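Local atomic coordinates of myosin-2 (Saccharomyces cerevisiae, PDB entry 6IXO), a protein that transports organelles and other cargo along polarised actin cables as a class V myosin motor, gripping receptor proteins on its cargo with a globular tail domain. Residues I85-T90 with N157-I161; I98-V102 with S211-M216; A177-S183 with L260-V264; H220-V225 with F381-R387; E393-P397 with V409-A413. All blocks are in the same frame, centred on the assembly; numbering follows the deposited sequence. Where two conformers were deposited one is given.

Interaction 1: I85-T90 with N157-I161; sequences IQKVVT and NIYNI
Q86 swings its CG anti to the backbone N (chi1 179°) and runs on extended, which carries the terminal amide across to N157. There N157 has CG anti to its carbonyl carbon (chi1 -71°), and its ND2 gives a hydrogen bond of 3.0 Å to OE1 of Q86. OE1 of Q86 lies close to the amide plane of N157, while ND2 is tilted from the carbonyl plane of Q86; the two amide planes stand perpendicular. A long glutamine and a short asparagine suit this partly exposed edge, the longer one bridging the gap.

Inward the contact turns apolar. The branched V89 sits between two isoleucines: its CG2 meets CG2 of I158 at 3.6 Å, and its CG1 meets CG2 of I161 at 3.8 Å. The other end of I161, CD1, lies 3.5 Å from OG1 of T90, a hydroxyl already spent on its own helix through a 2.9 Å bond to the carbonyl O of Q86.

Helix 97-124 backs the pair, with V108 touching both I85 and I158. With local axes 9.6 Å apart and only 6° from parallel, this is side-by-side helix packing in the all-helical cargo-binding tail domain.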
# COMPACT_ATOMS: atom_id res chain seq x y z
N ILE A 85 15.78 -4.86 6.60
CA ILE A 85 14.71 -4.03 6.04
C ILE A 85 13.37 -4.75 6.21
O ILE A 85 12.39 -4.16 6.64
CB ILE A 85 14.93 -3.72 4.54
CG1 ILE A 85 16.11 -2.71 4.39
CG2 ILE A 85 13.64 -3.18 3.92
CD1 ILE A 85 16.52 -2.42 2.91
N GLN A 86 13.35 -6.03 5.89
CA GLN A 86 12.07 -6.75 5.98
C GLN A 86 11.60 -6.72 7.43
O GLN A 86 10.42 -6.49 7.72
CB GLN A 86 12.21 -8.20 5.50
CG GLN A 86 10.87 -8.97 5.62
CD GLN A 86 10.76 -10.18 4.71
OE1 GLN A 86 11.20 -10.17 3.54
NE2 GLN A 86 10.14 -11.22 5.21
N LYS A 87 12.53 -6.97 8.35
CA LYS A 87 12.22 -6.92 9.78
C LYS A 87 11.69 -5.55 10.19
O LYS A 87 10.72 -5.45 10.95
CB LYS A 87 13.44 -7.29 10.62
CG LYS A 87 13.15 -7.22 12.13
CD LYS A 87 14.28 -7.82 12.96
CE LYS A 87 13.88 -7.95 14.43
NZ LYS A 87 14.99 -8.46 15.29
N VAL A 88 12.31 -4.50 9.69
CA VAL A 88 11.83 -3.16 10.02
C VAL A 88 10.40 -2.96 9.54
O VAL A 88 9.57 -2.40 10.25
CB VAL A 88 12.76 -2.06 9.41
CG1 VAL A 88 12.10 -0.70 9.51
CG2 VAL A 88 14.11 -2.04 10.19
N VAL A 89 10.08 -3.45 8.34
CA VAL A 89 8.72 -3.19 7.85
C VAL A 89 7.71 -4.05 8.66
O VAL A 89 6.60 -3.63 8.93
CB VAL A 89 8.64 -3.50 6.38
CG1 VAL A 89 7.17 -3.45 5.91
CG2 VAL A 89 9.54 -2.45 5.55
N THR A 90 8.15 -5.22 9.12
CA THR A 90 7.31 -6.13 9.91
C THR A 90 6.88 -5.51 11.25
O THR A 90 5.80 -5.81 11.80
CB THR A 90 8.09 -7.47 10.09
OG1 THR A 90 8.19 -8.09 8.80
CG2 THR A 90 7.37 -8.44 11.03
N ASN A 157 7.56 -8.76 -0.67
CA ASN A 157 7.34 -9.03 0.75
C ASN A 157 6.94 -7.80 1.49
O ASN A 157 5.92 -7.81 2.19
CB ASN A 157 8.60 -9.66 1.40
CG ASN A 157 8.82 -11.06 0.93
OD1 ASN A 157 7.96 -11.60 0.22
ND2 ASN A 157 9.96 -11.66 1.29
N ILE A 158 7.69 -6.71 1.36
CA ILE A 158 7.35 -5.56 2.20
C ILE A 158 6.07 -4.88 1.66
O ILE A 158 5.32 -4.30 2.42
CB ILE A 158 8.52 -4.52 2.34
CG1 ILE A 158 8.94 -3.89 1.00
CG2 ILE A 158 9.68 -5.14 3.10
CD1 ILE A 158 9.59 -2.52 1.23
N TYR A 159 5.80 -5.02 0.37
CA TYR A 159 4.55 -4.45 -0.17
C TYR A 159 3.35 -5.19 0.49
O TYR A 159 2.37 -4.56 0.94
CB TYR A 159 4.49 -4.60 -1.69
CG TYR A 159 3.17 -4.03 -2.23
CD1 TYR A 159 3.04 -2.67 -2.43
CD2 TYR A 159 2.10 -4.86 -2.53
CE1 TYR A 159 1.84 -2.10 -2.93
CE2 TYR A 159 0.86 -4.32 -3.02
CZ TYR A 159 0.75 -2.96 -3.20
OH TYR A 159 -0.41 -2.40 -3.73
N ASN A 160 3.46 -6.52 0.56
CA ASN A 160 2.37 -7.32 1.14
C ASN A 160 2.25 -7.20 2.63
O ASN A 160 1.15 -7.22 3.19
CB ASN A 160 2.55 -8.76 0.72
CG ASN A 160 1.91 -9.03 -0.59
OD1 ASN A 160 0.70 -9.15 -0.67
ND2 ASN A 160 2.70 -9.04 -1.67
N ILE A 161 3.38 -7.12 3.30
CA ILE A 161 3.37 -6.94 4.76
C ILE A 161 2.68 -5.62 5.10
O ILE A 161 1.80 -5.53 5.98
CB ILE A 161 4.78 -6.96 5.32
CG1 ILE A 161 5.35 -8.40 5.30
CG2 ILE A 161 4.83 -6.38 6.75
CD1 ILE A 161 6.90 -8.45 5.53

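Interaction 2: I98-V102 with S211-M216; sequences IPSGV and SIYWCM. With SO4 (sulfate ion), chain B.
I98 sets one methyl, CG2, into the surface of helix 202-218, where it meets OG of S211 at 3.6 Å. Its CG2 stands anti to the backbone N while CG1 is anti to the carbonyl carbon (chi1 -69°), which points both branches at S211 and I212. A branched residue suits this spot, since CD1 at the end of its other arm also reaches S211, and the side chains of I98 and I212 cross at about a right angle. Next along, SG of C215 lies 3.7 Å from CA of P99, and the compact thiol lets the two backbones come close. Proline costs nothing there: it stands in the first turn of helix 97-124, where no backbone N-H is needed for a helical bond. V102 closes the row, with CG1 at 3.8 Å from the carbonyl O of C215 and CG2 against CB of C215 and CG of M216.

The two local axes cross at -38°, 9.4 Å apart, as a buried helix-helix contact within the Dilute region of the cargo-binding tail.

Behind this layer W162 of helix 134-180 touches both V102 and M216, while L166 covers I98. F226 and V229 of helix 223-247 pack on M216. Away from the interface, the ring of W214 carries CE2 of Y213 over one face. Its NE1 makes weak hydrogen bonds to a sulfate, probably from the crystallisation liquor; H274 is a further partner of that ion.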
# COMPACT_ATOMS: atom_id res chain seq x y z
N ILE A 98 1.84 4.55 7.62
CA ILE A 98 1.77 4.93 6.21
C ILE A 98 3.09 5.61 5.75
O ILE A 98 3.70 5.13 4.80
CB ILE A 98 0.54 5.87 5.93
CG1 ILE A 98 -0.76 5.06 6.08
CG2 ILE A 98 0.65 6.50 4.54
CD1 ILE A 98 -2.06 6.00 6.32
N PRO A 99 3.53 6.69 6.43
CA PRO A 99 4.80 7.27 5.91
C PRO A 99 5.97 6.30 5.98
O PRO A 99 6.74 6.26 5.01
CB PRO A 99 5.05 8.50 6.81
CG PRO A 99 4.13 8.34 7.98
CD PRO A 99 2.97 7.50 7.52
N SER A 100 6.11 5.50 7.05
CA SER A 100 7.30 4.62 7.10
C SER A 100 7.21 3.56 6.04
O SER A 100 8.20 3.18 5.45
CB SER A 100 7.47 4.00 8.47
OG SER A 100 7.75 5.02 9.41
N GLY A 101 6.00 3.07 5.77
CA GLY A 101 5.89 2.05 4.73
C GLY A 101 6.21 2.58 3.35
O GLY A 101 6.86 1.93 2.55
N VAL A 102 5.74 3.78 3.05
CA VAL A 102 5.99 4.32 1.71
C VAL A 102 7.50 4.61 1.56
O VAL A 102 8.11 4.37 0.50
CB VAL A 102 5.16 5.61 1.48
CG1 VAL A 102 5.51 6.24 0.13
CG2 VAL A 102 3.59 5.28 1.57
N SER A 211 -3.37 10.63 3.69
CA SER A 211 -1.99 10.39 4.13
C SER A 211 -1.31 9.47 3.13
O SER A 211 -0.15 9.69 2.77
CB SER A 211 -2.00 9.81 5.55
OG SER A 211 -0.67 9.56 5.99
N ILE A 212 -2.02 8.45 2.66
CA ILE A 212 -1.45 7.62 1.60
C ILE A 212 -1.15 8.46 0.38
O ILE A 212 -0.05 8.41 -0.18
CB ILE A 212 -2.38 6.49 1.22
CG1 ILE A 212 -2.49 5.52 2.40
CG2 ILE A 212 -1.83 5.70 0.02
CD1 ILE A 212 -3.54 4.44 2.18
N TYR A 213 -2.13 9.27 -0.03
CA TYR A 213 -1.91 10.12 -1.20
C TYR A 213 -0.70 11.03 -1.08
O TYR A 213 0.17 11.07 -2.00
CB TYR A 213 -3.18 10.99 -1.43
CG TYR A 213 -3.00 11.99 -2.55
CD1 TYR A 213 -3.24 11.63 -3.87
CD2 TYR A 213 -2.61 13.30 -2.28
CE1 TYR A 213 -3.11 12.55 -4.90
CE2 TYR A 213 -2.48 14.23 -3.31
CZ TYR A 213 -2.72 13.85 -4.61
OH TYR A 213 -2.60 14.75 -5.64
N TRP A 214 -0.61 11.78 0.02
CA TRP A 214 0.45 12.80 0.12
C TRP A 214 1.84 12.19 0.36
O TRP A 214 2.83 12.74 -0.12
CB TRP A 214 0.12 13.81 1.22
CG TRP A 214 -0.84 14.81 0.74
CD1 TRP A 214 -2.17 14.95 1.13
CD2 TRP A 214 -0.61 15.78 -0.28
NE1 TRP A 214 -2.74 15.99 0.42
CE2 TRP A 214 -1.81 16.51 -0.45
CE3 TRP A 214 0.51 16.11 -1.07
CZ2 TRP A 214 -1.92 17.55 -1.37
CZ3 TRP A 214 0.39 17.14 -1.97
CH2 TRP A 214 -0.82 17.85 -2.12
N CYS A 215 1.90 11.05 1.07
CA CYS A 215 3.20 10.36 1.28
C CYS A 215 3.72 9.84 -0.05
O CYS A 215 4.91 10.00 -0.39
CB CYS A 215 3.06 9.20 2.31
SG CYS A 215 2.95 9.84 4.00
N MET A 216 2.82 9.24 -0.82
CA MET A 216 3.20 8.76 -2.15
C MET A 216 3.58 9.88 -3.10
O MET A 216 4.57 9.78 -3.84
CB MET A 216 2.08 7.94 -2.75
CG MET A 216 1.91 6.67 -1.93
SD MET A 216 1.42 5.33 -2.98
CE MET A 216 1.41 3.98 -1.81
S SO4 B . -6.07 17.46 -0.20
O1 SO4 B . -7.51 17.27 -0.15
O2 SO4 B . -5.53 17.54 1.16
O3 SO4 B . -5.76 18.69 -0.92
O4 SO4 B . -5.45 16.33 -0.89

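Interaction 3: A177-S183 with L260-V264; sequences AVVISES and LNYNV
N263 reaches from its helix to the C-terminal end of helix 134-180, which widens into a pi-type turn at 177-180, and its side chain can be followed outward atom by atom. CB passes about 4.0 Å from the carbonyl O of V178. With CG anti to the carbonyl carbon (chi1 -72°), the amide is aimed at the turn 177-181. ND2 gives its main hydrogen bond, 2.8 Å at an N-H...O angle of 157°, to O of V178; the acceptor lies in the amide plane of N263, but the donor stands above the carbonyl plane of V178. A weak second bond of 3.4 Å goes from ND2 of N263 to O of S181. On the other branch, OD1 lies 3.2 Å from OG of S183, whose hydroxyl has its stronger partner in the carbonyl O of Q259.

Asparagine suits the place because the chain leaves helical geometry at S181: ND2 serves one carbonyl of the last helical turn, V178, and weakly one of the loop beyond it, S181. The side chain of S181 serves another, its OG giving a 2.7 Å hydrogen bond to O of A177. Beside the amide, CG1 of V178 meets CD1 of L260 at 3.8 Å, an apolar contact next to a buried polar group.

In the helical cargo-binding tail domain, this is where the end of helix 134-180 meets helix 254-273, and several helices close around the joint. M202 of helix 202-218 touches V178 and N263, C241 and L245 of helix 223-247 pack on V178 and L260 respectively, and helix 284-294 supplies A290 against L260 and L286 and I287 against V264.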
# COMPACT_ATOMS: atom_id res chain seq x y z
N ALA A 177 -16.68 4.02 11.12
CA ALA A 177 -16.83 5.29 10.39
C ALA A 177 -17.93 5.23 9.32
O ALA A 177 -18.75 6.14 9.20
CB ALA A 177 -15.49 5.66 9.75
N VAL A 178 -17.93 4.17 8.52
CA VAL A 178 -18.87 4.06 7.40
C VAL A 178 -20.26 3.61 7.87
O VAL A 178 -21.26 4.21 7.51
CB VAL A 178 -18.34 3.09 6.33
CG1 VAL A 178 -19.36 2.81 5.24
CG2 VAL A 178 -17.01 3.66 5.70
N VAL A 179 -20.29 2.55 8.68
CA VAL A 179 -21.55 1.86 9.00
C VAL A 179 -22.26 2.45 10.21
O VAL A 179 -23.47 2.58 10.23
CB VAL A 179 -21.27 0.34 9.21
CG1 VAL A 179 -22.55 -0.40 9.59
CG2 VAL A 179 -20.71 -0.26 7.92
N ILE A 180 -21.50 2.79 11.23
CA ILE A 180 -22.08 3.14 12.52
C ILE A 180 -22.13 4.65 12.78
O ILE A 180 -23.15 5.15 13.24
CB ILE A 180 -21.28 2.47 13.70
CG1 ILE A 180 -21.27 0.94 13.54
CG2 ILE A 180 -21.87 2.88 15.07
CD1 ILE A 180 -22.67 0.30 13.71
N SER A 181 -21.02 5.37 12.55
CA SER A 181 -20.96 6.81 12.90
C SER A 181 -22.00 7.61 12.12
O SER A 181 -22.25 7.36 10.94
CB SER A 181 -19.58 7.44 12.65
OG SER A 181 -19.42 7.76 11.27
N GLU A 182 -22.62 8.57 12.80
CA GLU A 182 -23.67 9.34 12.17
C GLU A 182 -23.10 10.57 11.52
O GLU A 182 -22.57 11.45 12.18
CB GLU A 182 -24.75 9.71 13.19
CG GLU A 182 -25.53 8.51 13.66
CD GLU A 182 -26.72 8.89 14.52
OE1 GLU A 182 -26.49 9.39 15.65
OE2 GLU A 182 -27.87 8.74 14.05
N SER A 183 -23.19 10.61 10.20
CA SER A 183 -23.02 11.85 9.47
C SER A 183 -24.04 12.89 9.93
O SER A 183 -23.80 14.08 9.88
CB SER A 183 -23.15 11.59 7.97
OG SER A 183 -23.91 10.41 7.74
N LEU A 260 -25.65 6.61 5.36
CA LEU A 260 -24.69 5.81 4.61
C LEU A 260 -24.32 6.50 3.28
O LEU A 260 -23.13 6.52 2.87
CB LEU A 260 -25.24 4.40 4.35
CG LEU A 260 -24.36 3.42 3.55
CD1 LEU A 260 -23.03 3.09 4.35
CD2 LEU A 260 -25.12 2.08 3.28
N ASN A 261 -25.32 7.04 2.59
CA ASN A 261 -25.09 7.79 1.36
C ASN A 261 -24.07 8.89 1.62
O ASN A 261 -23.08 9.01 0.89
CB ASN A 261 -26.42 8.37 0.81
CG ASN A 261 -26.21 9.41 -0.30
OD1 ASN A 261 -25.29 9.32 -1.07
ND2 ASN A 261 -27.05 10.42 -0.34
N TYR A 262 -24.27 9.67 2.69
CA TYR A 262 -23.38 10.81 2.94
C TYR A 262 -21.97 10.30 3.28
O TYR A 262 -20.97 10.88 2.83
CB TYR A 262 -23.89 11.69 4.08
CG TYR A 262 -25.15 12.47 3.77
CD1 TYR A 262 -25.63 12.55 2.47
CD2 TYR A 262 -25.86 13.13 4.78
CE1 TYR A 262 -26.80 13.30 2.18
CE2 TYR A 262 -27.02 13.84 4.52
CZ TYR A 262 -27.50 13.94 3.22
OH TYR A 262 -28.64 14.69 2.96
N ASN A 263 -21.88 9.24 4.07
CA ASN A 263 -20.54 8.68 4.37
C ASN A 263 -19.78 8.21 3.14
O ASN A 263 -18.60 8.58 2.88
CB ASN A 263 -20.70 7.52 5.36
CG ASN A 263 -21.07 7.99 6.75
OD1 ASN A 263 -21.01 9.20 7.04
ND2 ASN A 263 -21.45 7.03 7.64
N VAL A 264 -20.44 7.38 2.35
CA VAL A 264 -19.85 6.81 1.14
C VAL A 264 -19.55 7.84 0.05
O VAL A 264 -18.50 7.79 -0.64
CB VAL A 264 -20.78 5.71 0.57
CG1 VAL A 264 -20.18 5.05 -0.64
CG2 VAL A 264 -21.00 4.65 1.63

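Interaction 4: H220-V225 with F381-R387; sequences HIENEV and FSLIKTR
E222 is the N-cap residue of helix 223-247, in the short turn that follows a Schellman motif ending helix 202-218 at H220, and its side chain fastens R387 of the long segment leading to helix 403-415. R387 grips the carboxylate side-on in a two-bond salt bridge. NE bonds to OE1 of E222 at 3.2 Å with a nearly straight angle of 168°, and NH2 bonds to OE2 of E222, also at 3.2 Å. Both oxygens are met on their syn sides, and carboxylate and guanidinium planes lie only 13° apart. The bend of E222 at chi2 turns the carboxylate toward R387 while CB and CG stay against I384, whereas R387 is extended from CG to NE, a shape that lays its guanidinium edge along the acid. NH1 of R387 adds a weak bond to A106 O and a long, weak ion pair with E110 of helix 97-124.

The apolar half lies beside this pair. CG2 of V225 sits over the centre of the F381 ring, 3.6 Å from the centroid, in a CH-pi contact. The edge of the same ring approaches OE2 of E222, with CE1 at 3.7 Å. CD1 of I384 covers the aliphatic part of E222, 3.5 Å from CB, so a long acid serves here both as hydrophobic stem and as charged tip. One water takes up OE1 of E222 at 2.6 Å and links it to the carbonyl O of K385.

The two bonds fix the rotation of both charged groups at once, and a partly buried carboxylate so paired with arginine would probably stay ionised.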
# COMPACT_ATOMS: atom_id res chain seq x y z
N HIS A 220 7.72 10.82 -4.14
CA HIS A 220 7.96 10.56 -5.56
C HIS A 220 7.66 9.11 -5.94
O HIS A 220 8.40 8.50 -6.67
CB HIS A 220 9.42 10.92 -5.91
CG HIS A 220 9.83 12.27 -5.42
ND1 HIS A 220 9.35 13.43 -5.98
CD2 HIS A 220 10.66 12.64 -4.42
CE1 HIS A 220 9.87 14.47 -5.35
NE2 HIS A 220 10.67 14.02 -4.40
N ILE A 221 6.57 8.58 -5.43
CA ILE A 221 6.20 7.20 -5.76
C ILE A 221 5.42 7.19 -7.05
O ILE A 221 4.54 8.02 -7.25
CB ILE A 221 5.32 6.56 -4.66
CG1 ILE A 221 6.08 6.51 -3.35
CG2 ILE A 221 4.92 5.14 -5.08
CD1 ILE A 221 7.35 5.70 -3.44
N GLU A 222 5.71 6.22 -7.90
CA GLU A 222 5.04 6.08 -9.19
C GLU A 222 3.49 5.94 -9.04
O GLU A 222 3.00 5.17 -8.21
CB GLU A 222 5.67 4.87 -9.92
CG GLU A 222 7.19 5.08 -10.39
CD GLU A 222 8.31 4.71 -9.35
OE1 GLU A 222 9.49 4.49 -9.78
OE2 GLU A 222 8.05 4.66 -8.11
N ASN A 223 2.72 6.72 -9.82
CA ASN A 223 1.26 6.78 -9.67
C ASN A 223 0.56 5.42 -9.79
O ASN A 223 -0.50 5.21 -9.18
CB ASN A 223 0.66 7.76 -10.69
CG ASN A 223 0.69 9.21 -10.21
OD1 ASN A 223 0.92 9.48 -9.02
ND2 ASN A 223 0.46 10.15 -11.13
N GLU A 224 1.11 4.50 -10.58
CA GLU A 224 0.53 3.15 -10.67
C GLU A 224 0.46 2.47 -9.31
O GLU A 224 -0.43 1.67 -9.04
CB GLU A 224 1.35 2.27 -11.61
CG GLU A 224 1.27 2.68 -13.04
CD GLU A 224 2.34 3.70 -13.46
OE1 GLU A 224 3.05 4.28 -12.60
OE2 GLU A 224 2.46 3.91 -14.68
N VAL A 225 1.43 2.76 -8.47
CA VAL A 225 1.49 2.10 -7.18
C VAL A 225 0.41 2.67 -6.26
O VAL A 225 -0.27 1.94 -5.51
CB VAL A 225 2.88 2.29 -6.55
CG1 VAL A 225 2.86 1.82 -5.11
CG2 VAL A 225 3.97 1.53 -7.38
N PHE A 381 4.94 -2.35 -8.16
CA PHE A 381 6.30 -1.94 -8.65
C PHE A 381 6.84 -2.88 -9.71
O PHE A 381 7.62 -2.48 -10.59
CB PHE A 381 7.30 -1.91 -7.49
CG PHE A 381 7.12 -0.73 -6.58
CD1 PHE A 381 7.55 0.53 -6.98
CD2 PHE A 381 6.49 -0.86 -5.35
CE1 PHE A 381 7.40 1.65 -6.15
CE2 PHE A 381 6.31 0.26 -4.52
CZ PHE A 381 6.78 1.51 -4.92
N SER A 382 6.49 -4.16 -9.60
CA SER A 382 7.10 -5.17 -10.45
C SER A 382 6.56 -5.04 -11.89
O SER A 382 7.08 -5.68 -12.83
CB SER A 382 6.85 -6.58 -9.91
OG SER A 382 5.51 -6.98 -10.21
N LEU A 383 5.51 -4.23 -12.05
CA LEU A 383 4.83 -4.11 -13.33
C LEU A 383 5.32 -2.90 -14.12
O LEU A 383 4.89 -2.69 -15.25
CB LEU A 383 3.30 -3.98 -13.14
CG LEU A 383 2.65 -5.11 -12.35
CD1 LEU A 383 1.14 -4.77 -12.23
CD2 LEU A 383 2.84 -6.44 -13.02
N ILE A 384 6.18 -2.09 -13.52
CA ILE A 384 6.61 -0.90 -14.22
C ILE A 384 8.14 -0.87 -14.35
O ILE A 384 8.88 -1.51 -13.58
CB ILE A 384 6.12 0.38 -13.53
CG1 ILE A 384 6.83 0.55 -12.20
CG2 ILE A 384 4.59 0.32 -13.26
CD1 ILE A 384 6.29 1.73 -11.44
N LYS A 385 8.59 -0.11 -15.34
CA LYS A 385 10.00 -0.02 -15.71
C LYS A 385 10.75 0.53 -14.54
O LYS A 385 10.24 1.40 -13.83
CB LYS A 385 10.17 0.88 -16.93
N THR A 386 11.96 0.03 -14.29
CA THR A 386 12.72 0.50 -13.15
C THR A 386 13.30 1.88 -13.35
O THR A 386 13.36 2.40 -14.48
CB THR A 386 13.87 -0.47 -12.78
OG1 THR A 386 14.76 -0.64 -13.89
CG2 THR A 386 13.30 -1.80 -12.41
N ARG A 387 13.70 2.47 -12.23
CA ARG A 387 14.32 3.79 -12.21
C ARG A 387 15.65 3.79 -12.99
O ARG A 387 16.62 3.13 -12.60
CB ARG A 387 14.50 4.23 -10.74
CG ARG A 387 13.18 4.11 -9.89
CD ARG A 387 13.35 4.56 -8.40
NE ARG A 387 12.02 4.84 -7.81
CZ ARG A 387 11.75 5.04 -6.52
NH1 ARG A 387 12.71 4.99 -5.59
NH2 ARG A 387 10.49 5.28 -6.14
O HOH W 1 10.61 7.26 -4.41
O HOH W 2 10.20 2.19 -10.66

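Interaction 5: E393-P397 with V409-A413; sequences EAYIP and VDLVA
V409 and A413 are joined by a helical bond, N of A413 to O of V409 at 2.9 Å, and it is against this turn that A394 packs. CB of A394 lies 3.7 Å from that carbonyl O of V409, a contact of packing and not a bond. The same methyl meets CG1 of V409 at 3.6 Å and CB of A413 at 4.0 Å. Small residues suit both places: alanine against alanine lets the chains come within 5.5 Å, measured between CA of A394 and CA of A413.

V409 carries most of the helix side. Its CG1, anti to the backbone N (chi1 172°), is directed between A394 and I396, and CG2 of I396 touches it at 3.6 Å. The segment 393-397 is extended, so A394 and I396 both face the helix while Y395, between them, turns the other way. No hydrogen bond crosses the contact, which is made by apolar packing of small and beta-branched side chains.

One face of the Y395 ring is approached by N of P397, and the ring makes a cation-pi interaction with R49. D410, one residue beyond V409, is salt-bridged to K406 within its own helix.

This surface contact lies far from the centre of the chain, at the C-terminal end of the cargo-binding tail domain, where the last helix, 403-415, folds back on the segment leading to it. Helix 53-67 flanks both partners through I60 against A394, I57 against I396 and E64 against V412, while L411 turns to helix 6-18, packing on I9 and L13.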
# COMPACT_ATOMS: atom_id res chain seq x y z
N GLU A 393 25.98 12.13 -6.89
CA GLU A 393 26.97 12.47 -5.87
C GLU A 393 26.77 11.72 -4.54
O GLU A 393 25.64 11.50 -4.09
CB GLU A 393 26.95 13.98 -5.59
CG GLU A 393 28.08 14.45 -4.67
CD GLU A 393 27.78 15.77 -3.97
OE1 GLU A 393 27.15 15.73 -2.89
OE2 GLU A 393 28.19 16.83 -4.49
N ALA A 394 27.90 11.31 -3.95
CA ALA A 394 27.93 10.63 -2.66
C ALA A 394 27.42 11.54 -1.55
O ALA A 394 28.07 12.55 -1.24
CB ALA A 394 29.35 10.15 -2.36
N TYR A 395 26.28 11.19 -0.95
CA TYR A 395 25.67 12.00 0.10
C TYR A 395 25.17 11.20 1.29
O TYR A 395 24.57 10.15 1.12
CB TYR A 395 24.50 12.80 -0.47
CG TYR A 395 23.56 13.38 0.58
CD1 TYR A 395 23.97 14.40 1.43
CD2 TYR A 395 22.25 12.95 0.67
CE1 TYR A 395 23.10 14.96 2.38
CE2 TYR A 395 21.38 13.50 1.60
CZ TYR A 395 21.80 14.50 2.46
OH TYR A 395 20.92 15.03 3.39
N ILE A 396 25.41 11.71 2.49
CA ILE A 396 24.91 11.09 3.72
C ILE A 396 24.50 12.18 4.70
O ILE A 396 25.30 13.04 5.03
CB ILE A 396 25.98 10.13 4.35
CG1 ILE A 396 25.73 9.94 5.84
CG2 ILE A 396 27.41 10.65 4.18
CD1 ILE A 396 26.75 9.00 6.44
N PRO A 397 23.23 12.17 5.16
CA PRO A 397 22.65 13.25 5.98
C PRO A 397 23.40 13.59 7.27
O PRO A 397 24.33 12.90 7.64
CB PRO A 397 21.26 12.72 6.33
CG PRO A 397 20.92 11.81 5.20
CD PRO A 397 22.21 11.15 4.82
N VAL A 409 31.82 7.21 2.37
CA VAL A 409 31.17 8.14 1.47
C VAL A 409 32.04 9.35 1.19
O VAL A 409 32.14 9.78 0.04
CB VAL A 409 29.78 8.56 2.02
CG1 VAL A 409 29.21 9.65 1.18
CG2 VAL A 409 28.86 7.36 2.01
N ASP A 410 32.72 9.88 2.21
CA ASP A 410 33.61 11.02 1.99
C ASP A 410 34.79 10.66 1.09
O ASP A 410 35.25 11.48 0.28
CB ASP A 410 34.15 11.57 3.32
CG ASP A 410 33.05 12.16 4.22
OD1 ASP A 410 31.90 12.34 3.76
OD2 ASP A 410 33.35 12.45 5.40
N LEU A 411 35.31 9.44 1.24
CA LEU A 411 36.48 9.04 0.46
C LEU A 411 36.06 8.81 -0.99
O LEU A 411 36.72 9.24 -1.91
CB LEU A 411 37.14 7.79 1.04
CG LEU A 411 37.94 7.99 2.32
CD1 LEU A 411 38.22 6.64 2.94
CD2 LEU A 411 39.22 8.77 2.06
N VAL A 412 34.93 8.14 -1.18
CA VAL A 412 34.39 7.98 -2.52
C VAL A 412 34.20 9.34 -3.18
O VAL A 412 34.64 9.56 -4.32
CB VAL A 412 33.05 7.24 -2.52
CG1 VAL A 412 32.37 7.40 -3.86
CG2 VAL A 412 33.26 5.78 -2.17
N ALA A 413 33.58 10.25 -2.44
CA ALA A 413 33.35 11.60 -2.93
C ALA A 413 34.65 12.31 -3.34
O ALA A 413 34.66 13.09 -4.28
CB ALA A 413 32.60 12.41 -1.88

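How the interactions relate
Following the chain from the N terminus, interaction 1 closes a loop from helix 71-90 to helix 134-180. Interaction 2 opens within that loop and closes on helix 202-218, so the two cross. Interaction 3 starts at the end of helix 134-180, crosses interaction 2 and reaches helix 254-273. Interaction 4 begins just after interaction 2 closes, crosses interaction 3 and spans the longest separation, to the segment before the last helix. Interactions 2 and 4 touch, with V102 packing on I221. Interaction 5 follows all the others as a short local closure of the C-terminal helix on the segment before it, about 52 Å between centres from interaction 3, at the opposite side of the elongated domain.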